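Protein GLB-12 (PDB 4BJA) binds heme b through two axial histidines in a globin fold, probably serves in redox signalling and may bind oxygen. Local coordinates at residues F207-E210 with R211-K215; N112-G115 with A116-V120; D52-G55 with L56-D60. The protein carries 1 engineered substitution. All blocks are in the same frame, centred on the assembly; numbering follows the deposited sequence. Where two conformers were deposited one is given.

The three contacts are each one local stretch of helix, and they come along the chain in the order interaction 3 (helix 50-65), interaction 2 (the start of helix 113-126) and interaction 1 (the end of helix 185-214). Interaction 3 lies across the chain's centre from the other two, its centre about 30 Å from that of interaction 1 and about 25 Å from that of interaction 2. The centres of interactions 1 and 2 are about 20 Å apart, and none of the three touches another. All lie on globin-fold helices around the heme site: Phe58 stands behind the axial His92, whereas helix 113-126 leads to the other axial ligand, His127, beside which Phe207 lies.

Interaction 1: F207-E210 with R211-K215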
loop_
_atom_site.group_PDB
_atom_site.type_symbol
_atom_site.label_atom_id
_atom_site.label_comp_id
_atom_site.label_asym_id
_atom_site.label_seq_id
_atom_site.Cartn_x
_atom_site.Cartn_y
_atom_site.Cartn_z
ATOM N N PHE A 207 8.386 6.529 6.567
ATOM C CA PHE A 207 9.558 6.603 7.439
ATOM C C PHE A 207 10.849 6.132 6.712
ATOM O O PHE A 207 11.917 6.779 6.772
ATOM C CB PHE A 207 9.298 5.739 8.699
ATOM C CG PHE A 207 10.450 5.753 9.680
ATOM C CD1 PHE A 207 11.566 4.947 9.465
ATOM C CD2 PHE A 207 10.423 6.603 10.775
ATOM C CE1 PHE A 207 12.668 4.991 10.342
ATOM C CE2 PHE A 207 11.517 6.618 11.691
ATOM C CZ PHE A 207 12.624 5.843 11.443
ATOM N N GLU A 208 10.766 4.982 6.049
ATOM C CA GLU A 208 11.945 4.366 5.497
ATOM C C GLU A 208 12.542 5.283 4.420
ATOM O O GLU A 208 13.769 5.476 4.347
ATOM C CB GLU A 208 11.579 3.008 4.951
ATOM C CG GLU A 208 12.738 2.102 4.742
ATOM C CD GLU A 208 13.359 1.579 6.048
ATOM O OE1 GLU A 208 12.646 1.372 7.053
ATOM O OE2 GLU A 208 14.573 1.338 6.034
ATOM N N LEU A 209 11.664 5.855 3.614
ATOM C CA LEU A 209 12.098 6.741 2.528
ATOM C C LEU A 209 12.731 8.014 3.083
ATOM O O LEU A 209 13.763 8.480 2.578
ATOM C CB LEU A 209 10.899 7.090 1.643
ATOM C CG LEU A 209 11.225 7.985 0.422
ATOM C CD1 LEU A 209 12.287 7.364 -0.470
ATOM C CD2 LEU A 209 9.951 8.257 -0.401
ATOM N N GLU A 210 12.089 8.595 4.092
ATOM C CA GLU A 210 12.580 9.828 4.665
ATOM C C GLU A 210 13.938 9.613 5.325
ATOM O O GLU A 210 14.853 10.458 5.188
ATOM C CB GLU A 210 11.571 10.388 5.660
ATOM C CG GLU A 210 12.038 11.681 6.375
ATOM C CD GLU A 210 12.139 12.888 5.436
ATOM O OE1 GLU A 210 11.545 12.886 4.338
ATOM O OE2 GLU A 210 12.810 13.868 5.819
ATOM N N ARG A 211 14.084 8.491 6.027
ATOM C CA ARG A 211 15.380 8.172 6.604
ATOM C C ARG A 211 16.459 7.984 5.521
ATOM O O ARG A 211 17.585 8.501 5.661
ATOM C CB ARG A 211 15.273 6.949 7.518
ATOM C CG ARG A 211 16.624 6.520 8.040
ATOM C CD ARG A 211 16.462 5.507 9.147
ATOM N NE ARG A 211 15.960 4.235 8.641
ATOM C CZ ARG A 211 15.763 3.156 9.388
ATOM N NH1 ARG A 211 16.049 3.177 10.696
ATOM N NH2 ARG A 211 15.278 2.052 8.832
ATOM N N ALA A 212 16.125 7.274 4.436
ATOM C CA ALA A 212 17.088 7.033 3.357
ATOM C C ALA A 212 17.547 8.354 2.737
ATOM O O ALA A 212 18.732 8.523 2.431
ATOM C CB ALA A 212 16.533 6.104 2.297
ATOM N N LYS A 213 16.617 9.286 2.574
ATOM C CA LYS A 213 16.932 10.584 1.958
ATOM C C LYS A 213 17.819 11.436 2.844
ATOM O O LYS A 213 18.752 12.094 2.357
ATOM C CB LYS A 213 15.660 11.354 1.633
ATOM C CG LYS A 213 14.921 10.835 0.420
ATOM C CD LYS A 213 13.672 11.660 0.205
ATOM C CE LYS A 213 12.789 11.111 -0.896
ATOM N NZ LYS A 213 11.453 11.749 -0.790
ATOM N N GLN A 214 17.509 11.449 4.139
ATOM C CA GLN A 214 18.321 12.177 5.117
ATOM C C GLN A 214 19.696 11.535 5.258
ATOM O O GLN A 214 20.655 12.197 5.662
ATOM C CB GLN A 214 17.614 12.219 6.461
ATOM C CG GLN A 214 16.348 13.047 6.451
ATOM C CD GLN A 214 15.850 13.353 7.851
ATOM O OE1 GLN A 214 16.606 13.256 8.828
ATOM N NE2 GLN A 214 14.575 13.724 7.962
ATOM N N LYS A 215 19.757 10.244 4.919
ATOM C CA LYS A 215 20.970 9.417 4.847
ATOM C C LYS A 215 21.242 8.623 6.119
ATOM O O LYS A 215 20.695 7.521 6.303
ATOM C CB LYS A 215 22.211 10.200 4.379
ATOM C CG LYS A 215 22.333 10.310 2.853
ATOM C CD LYS A 215 21.767 11.616 2.309
ATOM C CE LYS A 215 22.753 12.783 2.453
ATOM N NZ LYS A 215 22.046 14.085 2.696
HETATM O O HOH W 1 15.568 4.074 5.639
HETATM O O HOH W 2 10.553 11.415 2.036
#
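The guanidinium of Arg211 sits against Phe207 and Glu208, one turn back on the same helix. Phe207 brings its ring edge, CE1, over the centre of the guanidinium face, 3.7 Å from Arg211 CZ, with the two planes 74° apart. In the guanidinium plane, Arg211 NH2 makes a salt bridge to Glu208 OE2 at 3.0 Å, reaching the syn side of that oxygen from somewhat above the carboxylate plane. Arg211 NE donates to a water that also donates to Glu208 O, while NH1 binds the carbonyls of Glu134 and Gln137. With an alanine here, Glu208 would probably lose its charged mate and those two carbonyls their donor.

This is the close-packed side; the solvent side relies more on polar groups and water. Its direct grip is a nearly straight bond of 2.8 Å from Gln214 NE2 to Glu210 OE2, using that oxygen's anti lone pair. Glu210 can present OE2 there because its chain bends at chi2 (68°). More loosely, its OE1 is linked to Lys213 NZ through a water, the two charged atoms being 5.3 Å apart, and Lys213 CE lies 3.7 Å from Leu209 CG.

Phe207 faces inward, its ring meeting Phe145 and its side chain near the heme ligand His127. On another side of these last two turns of helix 185-214, Glu208, Leu209, Ala212 and Lys213 pack on the same helix of the second subunit.

Interaction 2: N112-G115 with A116-V120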
loop_
_atom_site.group_PDB
_atom_site.type_symbol
_atom_site.label_atom_id
_atom_site.label_comp_id
_atom_site.label_asym_id
_atom_site.label_seq_id
_atom_site.Cartn_x
_atom_site.Cartn_y
_atom_site.Cartn_z
ATOM N N ASN A 112 -12.408 12.442 2.847
ATOM C CA ASN A 112 -11.223 13.168 2.473
ATOM C C ASN A 112 -10.089 12.136 2.464
ATOM O O ASN A 112 -9.282 12.026 3.399
ATOM C CB ASN A 112 -10.967 14.292 3.459
ATOM C CG ASN A 112 -9.740 15.081 3.128
ATOM O OD1 ASN A 112 -9.071 14.828 2.104
ATOM N ND2 ASN A 112 -9.421 16.072 3.986
ATOM N N LEU A 113 -10.042 11.381 1.381
ATOM C CA LEU A 113 -9.113 10.259 1.312
ATOM C C LEU A 113 -7.679 10.792 1.112
ATOM O O LEU A 113 -6.716 10.208 1.617
ATOM C CB LEU A 113 -9.570 9.253 0.233
ATOM C CG LEU A 113 -11.042 8.799 0.365
ATOM C CD1 LEU A 113 -11.335 7.552 -0.467
ATOM C CD2 LEU A 113 -11.472 8.537 1.852
ATOM N N THR A 114 -7.538 11.912 0.392
ATOM C CA THR A 114 -6.260 12.560 0.222
ATOM C C THR A 114 -5.672 12.984 1.553
ATOM O O THR A 114 -4.540 12.656 1.856
ATOM C CB THR A 114 -6.411 13.804 -0.711
ATOM O OG1 THR A 114 -6.706 13.303 -2.017
ATOM C CG2 THR A 114 -5.132 14.615 -0.761
ATOM N N GLY A 115 -6.464 13.680 2.356
ATOM C CA GLY A 115 -5.951 14.158 3.646
ATOM C C GLY A 115 -5.622 12.993 4.574
ATOM O O GLY A 115 -4.685 13.063 5.335
ATOM N N ALA A 116 -6.374 11.909 4.476
ATOM C CA ALA A 116 -6.121 10.728 5.342
ATOM C C ALA A 116 -4.766 10.138 4.979
ATOM O O ALA A 116 -3.913 9.893 5.862
ATOM C CB ALA A 116 -7.193 9.712 5.165
ATOM N N TRP A 117 -4.535 9.901 3.690
ATOM C CA TRP A 117 -3.241 9.345 3.275
ATOM C C TRP A 117 -2.096 10.292 3.596
ATOM O O TRP A 117 -1.018 9.882 4.090
ATOM C CB TRP A 117 -3.335 8.980 1.776
ATOM C CG TRP A 117 -2.228 8.132 1.264
ATOM C CD1 TRP A 117 -1.402 7.254 1.975
ATOM C CD2 TRP A 117 -1.859 8.011 -0.102
ATOM N NE1 TRP A 117 -0.536 6.628 1.094
ATOM C CE2 TRP A 117 -0.788 7.089 -0.178
ATOM C CE3 TRP A 117 -2.328 8.617 -1.281
ATOM C CZ2 TRP A 117 -0.188 6.731 -1.399
ATOM C CZ3 TRP A 117 -1.711 8.260 -2.505
ATOM C CH2 TRP A 117 -0.661 7.329 -2.540
ATOM N N GLN A 118 -2.307 11.586 3.326
ATOM C CA GLN A 118 -1.261 12.570 3.613
ATOM C C GLN A 118 -0.885 12.591 5.113
ATOM O O GLN A 118 0.297 12.712 5.454
ATOM C CB GLN A 118 -1.699 13.976 3.228
ATOM C CG GLN A 118 -1.695 14.215 1.690
ATOM C CD GLN A 118 -2.357 15.548 1.336
ATOM O OE1 GLN A 118 -3.116 16.109 2.129
ATOM N NE2 GLN A 118 -2.078 16.047 0.151
ATOM N N LEU A 119 -1.897 12.525 5.968
ATOM C CA LEU A 119 -1.700 12.497 7.443
ATOM C C LEU A 119 -0.821 11.313 7.821
ATOM O O LEU A 119 0.161 11.457 8.580
ATOM C CB LEU A 119 -3.049 12.452 8.170
ATOM C CG LEU A 119 -2.941 12.248 9.714
ATOM C CD1 LEU A 119 -2.181 13.385 10.398
ATOM C CD2 LEU A 119 -4.314 12.108 10.339
ATOM N N VAL A 120 -1.131 10.159 7.267
ATOM C CA VAL A 120 -0.365 8.957 7.681
ATOM C C VAL A 120 1.086 9.041 7.198
ATOM O O VAL A 120 2.023 8.792 7.958
ATOM C CB VAL A 120 -1.048 7.680 7.185
ATOM C CG1 VAL A 120 -0.189 6.456 7.517
ATOM C CG2 VAL A 120 -2.466 7.550 7.748
#
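Gln118 lies alongside Thr114, one turn earlier, both side chains pointing the same way. Gln118 can be followed outward from its CB, which rests 3.4 Å from Thr114 O. That carbonyl also accepts the backbone N-H of Gln118. With CG beside the backbone N and anti to the carbonyl carbon (chi1 -74°), the chain folds back along the helix, and CG comes to 3.2 Å from Thr114 O. The rest of the chain is extended. CD reaches the Thr114 methyl, 3.6 Å from CG2, and at the tip the two amide atoms part company: OE1 turns to the backbone, 3.8 Å from Gly115 CA, while NE2 passes the methyl, 3.5 Å from Thr114 CG2, and goes on to a hydrogen bond with Val20 O. The amide is therefore fixed at its far end by the N-terminal segment.

These residues form the first turns of helix 113-126, in the globin fold the helix that runs toward the axial ligand His127. Asn112 is its N-cap: OD1 accepts from Gly115 N at 2.9 Å, the donor standing well above the plane of the amide carbonyl. The Asn112 backbone O takes the N-H of Ala116 in the first i to i+4 bond of the helix. The Asn112 amide also lies near Gly115, its ND2 4.0 Å from the CA of that glycine.

Other faces of the turn meet the rest of the chain. Ala116 packs on Leu103 and Leu107 of helix 87-108. The indole of Trp117 meets the ring of Trp19, and its NE1 bonds to Gln202 OE1 on helix 185-214.

Interaction 3: D52-G55 with L56-D60; sequences DIVG and LIFLD
Helix 50-65 of this globin fold packs behind the heme pocket, where Phe58 backs the axial ligand His92 as a second-shell residue, and its middle turns pair Val54 with Phe58 and Ile53 with Ile57. Val54 and Phe58 lie side by side, pointing the same way. The CG1 methyl of Val54, placed anti to the backbone N (chi1 169°), comes up to the edge of the Phe58 ring in its plane, 3.8 Å from CD2 and 4.1 Å from CE2. The same ring edge also approaches the backbone, with CD2 3.5 Å from Val54 O, the carbonyl that accepts the N-H of Phe58.

One residue back on the helix, Ile53 and Ile57 repeat the side-by-side pattern. Here it is the branch methyl CG2 of Ile53 that touches the end of the longer arm of Ile57, CD1, at 3.8 Å. That arm leaves beside the backbone N (chi1 -64°), so its CG1 passes over Ile53 O at 3.4 Å before CD1 reaches the methyl.

Helix 50-65 lies against helices 87-108 and 144-160, the Val54 and Phe58 pair mainly on the first. Phe58 meets the ring of His92, their planes about 80° apart, and makes an edge-to-face contact with Phe96; Val54 packs on Phe96 too. Ile53 and Ile57 face helix 144-160, Ile53 touching Leu156 and Phe159, and Ile57 touching Val151 and Phe152, a ring that Phe58 also meets.

On a further face of the helix, Gly55 O takes the N-H of Leu59 at 2.9 Å while Leu59 CG lies 3.4 Å from the same oxygen. Leu59 itself packs against Phe89, Arg80 and Met83.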
loop_
_atom_site.group_PDB
_atom_site.type_symbol
_atom_site.label_atom_id
_atom_site.label_comp_id
_atom_site.label_asym_id
_atom_site.label_seq_id
_atom_site.Cartn_x
_atom_site.Cartn_y
_atom_site.Cartn_z
ATOM N N ASP A 52 -8.953 7.166 26.995
ATOM C CA ASP A 52 -8.637 6.266 28.106
ATOM C C ASP A 52 -8.205 4.888 27.568
ATOM O O ASP A 52 -7.218 4.295 28.043
ATOM C CB ASP A 52 -9.855 6.093 29.020
ATOM C CG ASP A 52 -10.045 7.244 30.034
ATOM O OD1 ASP A 52 -9.257 8.217 30.063
ATOM O OD2 ASP A 52 -11.022 7.150 30.831
ATOM N N ILE A 53 -8.938 4.366 26.581
ATOM C CA ILE A 53 -8.580 3.081 25.983
ATOM C C ILE A 53 -7.182 3.148 25.324
ATOM O O ILE A 53 -6.339 2.238 25.499
ATOM C CB ILE A 53 -9.672 2.579 24.974
ATOM C CG1 ILE A 53 -10.978 2.249 25.733
ATOM C CG2 ILE A 53 -9.154 1.373 24.251
ATOM C CD1 ILE A 53 -12.263 2.060 24.817
ATOM N N VAL A 54 -6.916 4.226 24.583
ATOM C CA VAL A 54 -5.625 4.404 23.986
ATOM C C VAL A 54 -4.526 4.401 25.071
ATOM O O VAL A 54 -3.504 3.766 24.912
ATOM C CB VAL A 54 -5.569 5.707 23.149
ATOM C CG1 VAL A 54 -4.136 6.056 22.729
ATOM C CG2 VAL A 54 -6.517 5.567 21.925
ATOM N N GLY A 55 -4.773 5.143 26.165
ATOM C CA GLY A 55 -3.854 5.174 27.314
ATOM C C GLY A 55 -3.595 3.765 27.867
ATOM O O GLY A 55 -2.459 3.402 28.084
ATOM N N LEU A 56 -4.656 2.966 28.050
ATOM C CA LEU A 56 -4.525 1.605 28.657
ATOM C C LEU A 56 -3.686 0.717 27.746
ATOM O O LEU A 56 -2.871 -0.092 28.204
ATOM C CB LEU A 56 -5.899 0.979 28.807
ATOM C CG LEU A 56 -6.702 1.620 29.946
ATOM C CD1 LEU A 56 -8.044 0.942 30.078
ATOM C CD2 LEU A 56 -5.907 1.507 31.255
ATOM N N ILE A 57 -3.913 0.854 26.435
ATOM C CA ILE A 57 -3.168 0.050 25.478
ATOM C C ILE A 57 -1.680 0.468 25.444
ATOM O O ILE A 57 -0.796 -0.386 25.410
ATOM C CB ILE A 57 -3.850 0.032 24.080
ATOM C CG1 ILE A 57 -5.226 -0.650 24.199
ATOM C CG2 ILE A 57 -2.922 -0.695 23.000
ATOM C CD1 ILE A 57 -6.132 -0.533 22.997
ATOM N N PHE A 58 -1.377 1.773 25.462
ATOM C CA PHE A 58 -0.003 2.193 25.548
ATOM C C PHE A 58 0.643 1.745 26.865
ATOM O O PHE A 58 1.823 1.432 26.874
ATOM C CB PHE A 58 0.158 3.715 25.328
ATOM C CG PHE A 58 0.412 4.033 23.901
ATOM C CD1 PHE A 58 1.665 3.792 23.346
ATOM C CD2 PHE A 58 -0.641 4.487 23.092
ATOM C CE1 PHE A 58 1.925 4.095 21.967
ATOM C CE2 PHE A 58 -0.390 4.767 21.720
ATOM C CZ PHE A 58 0.863 4.576 21.178
ATOM N N LEU A 59 -0.126 1.717 27.948
ATOM C CA LEU A 59 0.453 1.195 29.213
ATOM C C LEU A 59 0.840 -0.278 29.017
ATOM O O LEU A 59 1.955 -0.677 29.349
ATOM C CB LEU A 59 -0.504 1.365 30.382
ATOM C CG LEU A 59 -0.664 2.802 30.905
ATOM C CD1 LEU A 59 -1.809 2.885 31.910
ATOM C CD2 LEU A 59 0.628 3.333 31.524
ATOM N N ASP A 60 -0.038 -1.080 28.416
ATOM C CA ASP A 60 0.373 -2.467 28.081
ATOM C C ASP A 60 1.597 -2.548 27.155
ATOM O O ASP A 60 2.487 -3.334 27.363
ATOM C CB ASP A 60 -0.784 -3.212 27.422
ATOM C CG ASP A 60 -1.903 -3.517 28.378
ATOM O OD1 ASP A 60 -1.768 -3.269 29.593
ATOM O OD2 ASP A 60 -2.955 -4.026 27.901
#